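Local coordinates for protein anti-Sigma factor ChrR, transcriptional activator ChrR (Rhodobacter sphaeroides, PDB 2Z2S) that binds the extracytoplasmic function sigma factor sigma-E and holds it inactive, and responds to singlet oxygen through its C-terminal domain, at residues E22-L34 against P88-R100. Residues are numbered along the deposited sequence; the frame is centred on the assembly and turned at random.
With ZN (zinc ion), chain I.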
loop_
_atom_site.group_PDB
_atom_site.type_symbol
_atom_site.label_atom_id
_atom_site.label_comp_id
_atom_site.label_asym_id
_atom_site.label_seq_id
_atom_site.Cartn_x
_atom_site.Cartn_y
_atom_site.Cartn_z
ATOM N N GLU B 22 5.620 -8.277 6.806
ATOM C CA GLU B 22 4.171 -8.407 6.931
ATOM C C GLU B 22 3.523 -7.721 8.126
ATOM O O GLU B 22 2.478 -7.079 8.002
ATOM C CB GLU B 22 3.772 -9.876 6.921
ATOM C CG GLU B 22 2.276 -10.050 6.844
ATOM C CD GLU B 22 1.855 -11.490 6.652
ATOM O OE1 GLU B 22 0.635 -11.755 6.664
ATOM O OE2 GLU B 22 2.739 -12.355 6.485
ATOM N N ALA B 23 4.134 -7.864 9.290
ATOM C CA ALA B 23 3.591 -7.239 10.487
ATOM C C ALA B 23 3.472 -5.715 10.285
ATOM O O ALA B 23 2.372 -5.150 10.298
ATOM C CB ALA B 23 4.493 -7.567 11.704
ATOM N N PHE B 24 4.610 -5.055 10.097
ATOM C CA PHE B 24 4.608 -3.616 9.897
ATOM C C PHE B 24 3.681 -3.211 8.745
ATOM O O PHE B 24 2.955 -2.233 8.855
ATOM C CB PHE B 24 6.042 -3.108 9.667
ATOM C CG PHE B 24 6.937 -3.268 10.871
ATOM C CD1 PHE B 24 6.512 -2.849 12.121
ATOM C CD2 PHE B 24 8.198 -3.827 10.756
ATOM C CE1 PHE B 24 7.320 -2.986 13.233
ATOM C CE2 PHE B 24 9.013 -3.964 11.873
ATOM C CZ PHE B 24 8.569 -3.540 13.109
ATOM N N SER B 25 3.697 -3.964 7.650
ATOM C CA SER B 25 2.816 -3.676 6.522
ATOM C C SER B 25 1.373 -3.704 6.987
ATOM O O SER B 25 0.531 -2.982 6.477
ATOM C CB SER B 25 2.985 -4.720 5.427
ATOM O OG SER B 25 4.318 -4.745 4.955
ATOM N N LEU B 26 1.078 -4.556 7.953
ATOM C CA LEU B 26 -0.278 -4.640 8.462
ATOM C C LEU B 26 -0.696 -3.352 9.193
ATOM O O LEU B 26 -1.791 -2.839 9.016
ATOM C CB LEU B 26 -0.397 -5.847 9.394
ATOM C CG LEU B 26 -1.787 -6.147 9.968
ATOM C CD1 LEU B 26 -2.830 -6.047 8.858
ATOM C CD2 LEU B 26 -1.799 -7.562 10.614
ATOM N N VAL B 27 0.183 -2.820 10.017
ATOM C CA VAL B 27 -0.170 -1.621 10.741
ATOM C C VAL B 27 -0.208 -0.416 9.829
ATOM O O VAL B 27 -1.151 0.376 9.866
ATOM C CB VAL B 27 0.823 -1.361 11.868
ATOM C CG1 VAL B 27 0.537 -0.040 12.516
ATOM C CG2 VAL B 27 0.722 -2.470 12.892
ATOM N N VAL B 28 0.824 -0.275 9.010
ATOM C CA VAL B 28 0.894 0.853 8.101
ATOM C C VAL B 28 -0.330 0.921 7.194
ATOM O O VAL B 28 -0.931 1.982 7.020
ATOM C CB VAL B 28 2.143 0.781 7.244
ATOM C CG1 VAL B 28 2.132 1.893 6.221
ATOM C CG2 VAL B 28 3.353 0.910 8.119
ATOM N N ALA B 29 -0.708 -0.218 6.627
ATOM C CA ALA B 29 -1.867 -0.254 5.745
ATOM C C ALA B 29 -3.206 -0.079 6.466
ATOM O O ALA B 29 -4.173 0.348 5.853
ATOM C CB ALA B 29 -1.873 -1.548 4.931
ATOM N N THR B 30 -3.289 -0.401 7.755
ATOM C CA THR B 30 -4.561 -0.220 8.434
ATOM C C THR B 30 -4.707 1.259 8.675
ATOM O O THR B 30 -5.808 1.812 8.654
ATOM C CB THR B 30 -4.651 -0.967 9.774
ATOM O OG1 THR B 30 -4.563 -2.379 9.545
ATOM C CG2 THR B 30 -6.008 -0.693 10.424
ATOM N N HIS B 31 -3.583 1.917 8.896
ATOM C CA HIS B 31 -3.645 3.347 9.094
ATOM C C HIS B 31 -4.086 3.922 7.760
ATOM O O HIS B 31 -5.038 4.690 7.706
ATOM C CB HIS B 31 -2.281 3.913 9.477
ATOM C CG HIS B 31 -2.296 5.390 9.692
ATOM N ND1 HIS B 31 -3.048 5.990 10.679
ATOM C CD2 HIS B 31 -1.664 6.394 9.037
ATOM C CE1 HIS B 31 -2.878 7.300 10.625
ATOM N NE2 HIS B 31 -2.043 7.570 9.637
ATOM N N LEU B 32 -3.413 3.518 6.682
ATOM C CA LEU B 32 -3.732 4.018 5.349
ATOM C C LEU B 32 -5.204 3.911 5.003
ATOM O O LEU B 32 -5.747 4.769 4.305
ATOM C CB LEU B 32 -2.910 3.312 4.258
ATOM C CG LEU B 32 -1.394 3.555 4.156
ATOM C CD1 LEU B 32 -0.895 3.016 2.839
ATOM C CD2 LEU B 32 -1.064 5.029 4.260
ATOM N N SER B 33 -5.879 2.879 5.478
ATOM C CA SER B 33 -7.288 2.801 5.137
ATOM C C SER B 33 -8.161 3.576 6.111
ATOM O O SER B 33 -9.380 3.572 5.974
ATOM C CB SER B 33 -7.753 1.362 5.101
ATOM O OG SER B 33 -8.058 0.983 6.414
ATOM N N LEU B 34 -7.535 4.228 7.090
ATOM C CA LEU B 34 -8.246 5.027 8.083
ATOM C C LEU B 34 -7.887 6.495 7.934
ATOM O O LEU B 34 -8.649 7.367 8.343
ATOM C CB LEU B 34 -7.890 4.581 9.505
ATOM C CG LEU B 34 -8.430 3.251 10.078
ATOM C CD1 LEU B 34 -7.773 2.950 11.409
ATOM C CD2 LEU B 34 -9.928 3.312 10.284
ATOM N N PRO B 88 -16.768 -1.818 12.001
ATOM C CA PRO B 88 -16.225 -0.534 11.552
ATOM C C PRO B 88 -14.908 -0.037 12.171
ATOM O O PRO B 88 -14.406 1.008 11.766
ATOM C CB PRO B 88 -17.393 0.424 11.775
ATOM C CG PRO B 88 -18.002 -0.104 13.025
ATOM C CD PRO B 88 -17.966 -1.626 12.840
ATOM N N ARG B 89 -14.340 -0.760 13.132
ATOM C CA ARG B 89 -13.067 -0.320 13.701
ATOM C C ARG B 89 -11.927 -1.298 13.380
ATOM O O ARG B 89 -10.829 -1.192 13.916
ATOM C CB ARG B 89 -13.191 -0.050 15.218
ATOM C CG ARG B 89 -13.939 -1.084 16.059
ATOM C CD ARG B 89 -14.488 -0.448 17.354
ATOM N NE ARG B 89 -15.135 -1.380 18.286
ATOM C CZ ARG B 89 -15.570 -2.598 17.980
ATOM N NH1 ARG B 89 -15.432 -3.074 16.758
ATOM N NH2 ARG B 89 -16.164 -3.345 18.897
ATOM N N ALA B 90 -12.202 -2.229 12.465
ATOM C CA ALA B 90 -11.245 -3.239 11.991
ATOM C C ALA B 90 -11.571 -3.373 10.505
ATOM O O ALA B 90 -12.293 -4.294 10.107
ATOM C CB ALA B 90 -11.493 -4.549 12.696
ATOM N N PRO B 91 -11.019 -2.474 9.663
ATOM C CA PRO B 91 -11.336 -2.552 8.233
ATOM C C PRO B 91 -10.345 -2.735 7.059
ATOM O O PRO B 91 -10.632 -3.520 6.151
ATOM C CB PRO B 91 -12.135 -1.283 8.043
ATOM C CG PRO B 91 -11.276 -0.279 8.877
ATOM C CD PRO B 91 -10.683 -1.086 10.034
ATOM N N ALA B 92 -9.211 -2.036 7.045
ATOM C CA ALA B 92 -8.319 -2.142 5.885
ATOM C C ALA B 92 -8.021 -3.591 5.493
ATOM O O ALA B 92 -8.572 -4.106 4.519
ATOM C CB ALA B 92 -7.032 -1.327 6.109
ATOM N N PRO B 93 -7.089 -4.236 6.185
ATOM C CA PRO B 93 -6.773 -5.619 5.883
ATOM C C PRO B 93 -6.945 -6.310 7.232
ATOM O O PRO B 93 -7.372 -7.448 7.308
ATOM C CB PRO B 93 -5.326 -5.533 5.410
ATOM C CG PRO B 93 -4.765 -4.465 6.196
ATOM C CD PRO B 93 -5.877 -3.565 6.676
ATOM N N LEU B 94 -6.613 -5.591 8.298
ATOM C CA LEU B 94 -6.753 -6.082 9.663
ATOM C C LEU B 94 -7.937 -7.045 9.780
ATOM O O LEU B 94 -7.862 -8.058 10.473
ATOM C CB LEU B 94 -6.943 -4.880 10.602
ATOM C CG LEU B 94 -6.883 -4.989 12.127
ATOM C CD1 LEU B 94 -8.268 -4.863 12.694
ATOM C CD2 LEU B 94 -6.224 -6.291 12.529
ATOM N N ALA B 95 -9.015 -6.730 9.070
ATOM C CA ALA B 95 -10.225 -7.542 9.071
ATOM C C ALA B 95 -9.962 -8.978 8.604
ATOM O O ALA B 95 -10.697 -9.898 8.949
ATOM C CB ALA B 95 -11.298 -6.878 8.194
ATOM N N ASP B 96 -8.911 -9.178 7.825
ATOM C CA ASP B 96 -8.600 -10.506 7.344
ATOM C C ASP B 96 -7.946 -11.311 8.451
ATOM O O ASP B 96 -8.018 -12.530 8.449
ATOM C CB ASP B 96 -7.643 -10.440 6.147
ATOM C CG ASP B 96 -8.064 -9.402 5.108
ATOM O OD1 ASP B 96 -9.285 -9.148 4.973
ATOM O OD2 ASP B 96 -7.174 -8.853 4.414
ATOM N N TYR B 97 -7.308 -10.647 9.406
ATOM C CA TYR B 97 -6.615 -11.362 10.472
ATOM C C TYR B 97 -7.556 -11.523 11.662
ATOM O O TYR B 97 -7.186 -12.193 12.669
ATOM C CB TYR B 97 -5.370 -10.573 10.884
ATOM C CG TYR B 97 -4.383 -10.468 9.746
ATOM C CD1 TYR B 97 -4.697 -9.765 8.584
ATOM C CD2 TYR B 97 -3.156 -11.121 9.799
ATOM C CE1 TYR B 97 -3.812 -9.721 7.505
ATOM C CE2 TYR B 97 -2.265 -11.084 8.722
ATOM C CZ TYR B 97 -2.602 -10.383 7.583
ATOM O OH TYR B 97 -1.740 -10.348 6.516
ATOM N N VAL B 98 -8.747 -10.942 11.613
ATOM C CA VAL B 98 -9.652 -11.084 12.730
ATOM C C VAL B 98 -11.123 -11.411 12.179
ATOM O O VAL B 98 -11.527 -10.766 11.326
ATOM C CB VAL B 98 -9.831 -9.826 13.581
ATOM C CG1 VAL B 98 -10.982 -10.118 14.596
ATOM C CG2 VAL B 98 -8.513 -9.703 14.384
ATOM N N GLY B 99 -11.875 -12.116 12.949
ATOM C CA GLY B 99 -13.024 -12.679 12.294
ATOM C C GLY B 99 -14.038 -11.575 12.137
ATOM O O GLY B 99 -13.658 -10.413 11.973
ATOM N N ARG B 100 -15.299 -11.856 12.431
ATOM C CA ARG B 100 -16.419 -10.843 12.371
ATOM C C ARG B 100 -16.413 -9.562 13.202
ATOM O O ARG B 100 -16.626 -8.460 12.701
ATOM C CB ARG B 100 -17.713 -11.570 12.617
HETATM ZN ZN ZN I . -2.175 9.269 8.598
#
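L26 of helix 22-32 packs against both the ring of Y97 and the pyrrolidine of P93. Its CD2 stands over the centre of the tyrosine face, 3.9 Å from the ring centroid, a CH-pi contact; CD1 meets P93 CG at 3.7 Å and also comes near the ring. With L26 CG anti to the backbone N (chi1 -177°), the two methyls are carried out to this pair. At the ring edge, Y97 OH donates to the anti lone pair of E22 OE1 (2.8 Å), carboxylate and ring planes standing 74° apart. E22 OE2 turns instead to the backbone N of G122 and to the backbone of the chain of another protein, presumably the bound sigma-E. A phenylalanine in place of Y97 would probably keep the face over L26 but leave E22 OE1 without this donor. The contact joins the two halves of ChrR: helix 22-32 belongs to the zinc-binding anti-sigma domain, whereas 88-100 lies in the C-terminal region required for the response to singlet oxygen, which carries the cupin-like fold; V27 and T30 of the helix pack on strands 147-151 and 187-193 of that fold. One turn on from L26, T30 OG1 approaches P93 CD (3.4 Å) and L94 CB (3.6 Å), while its hydroxyl is spent on L26 O, tilted out of the carbonyl plane and on the opposite face from T30 N. The backbones are nearest here, A92 CB packing on T30 CA at 3.6 Å. H31, on the side turned from 88-100, binds zinc through NE2 with H6, C35 and C38. The looser, partly exposed side is confined to L34 and P91, whose side chains cross at about a right angle, with L34 CD2 4.1 Å from P91 CG.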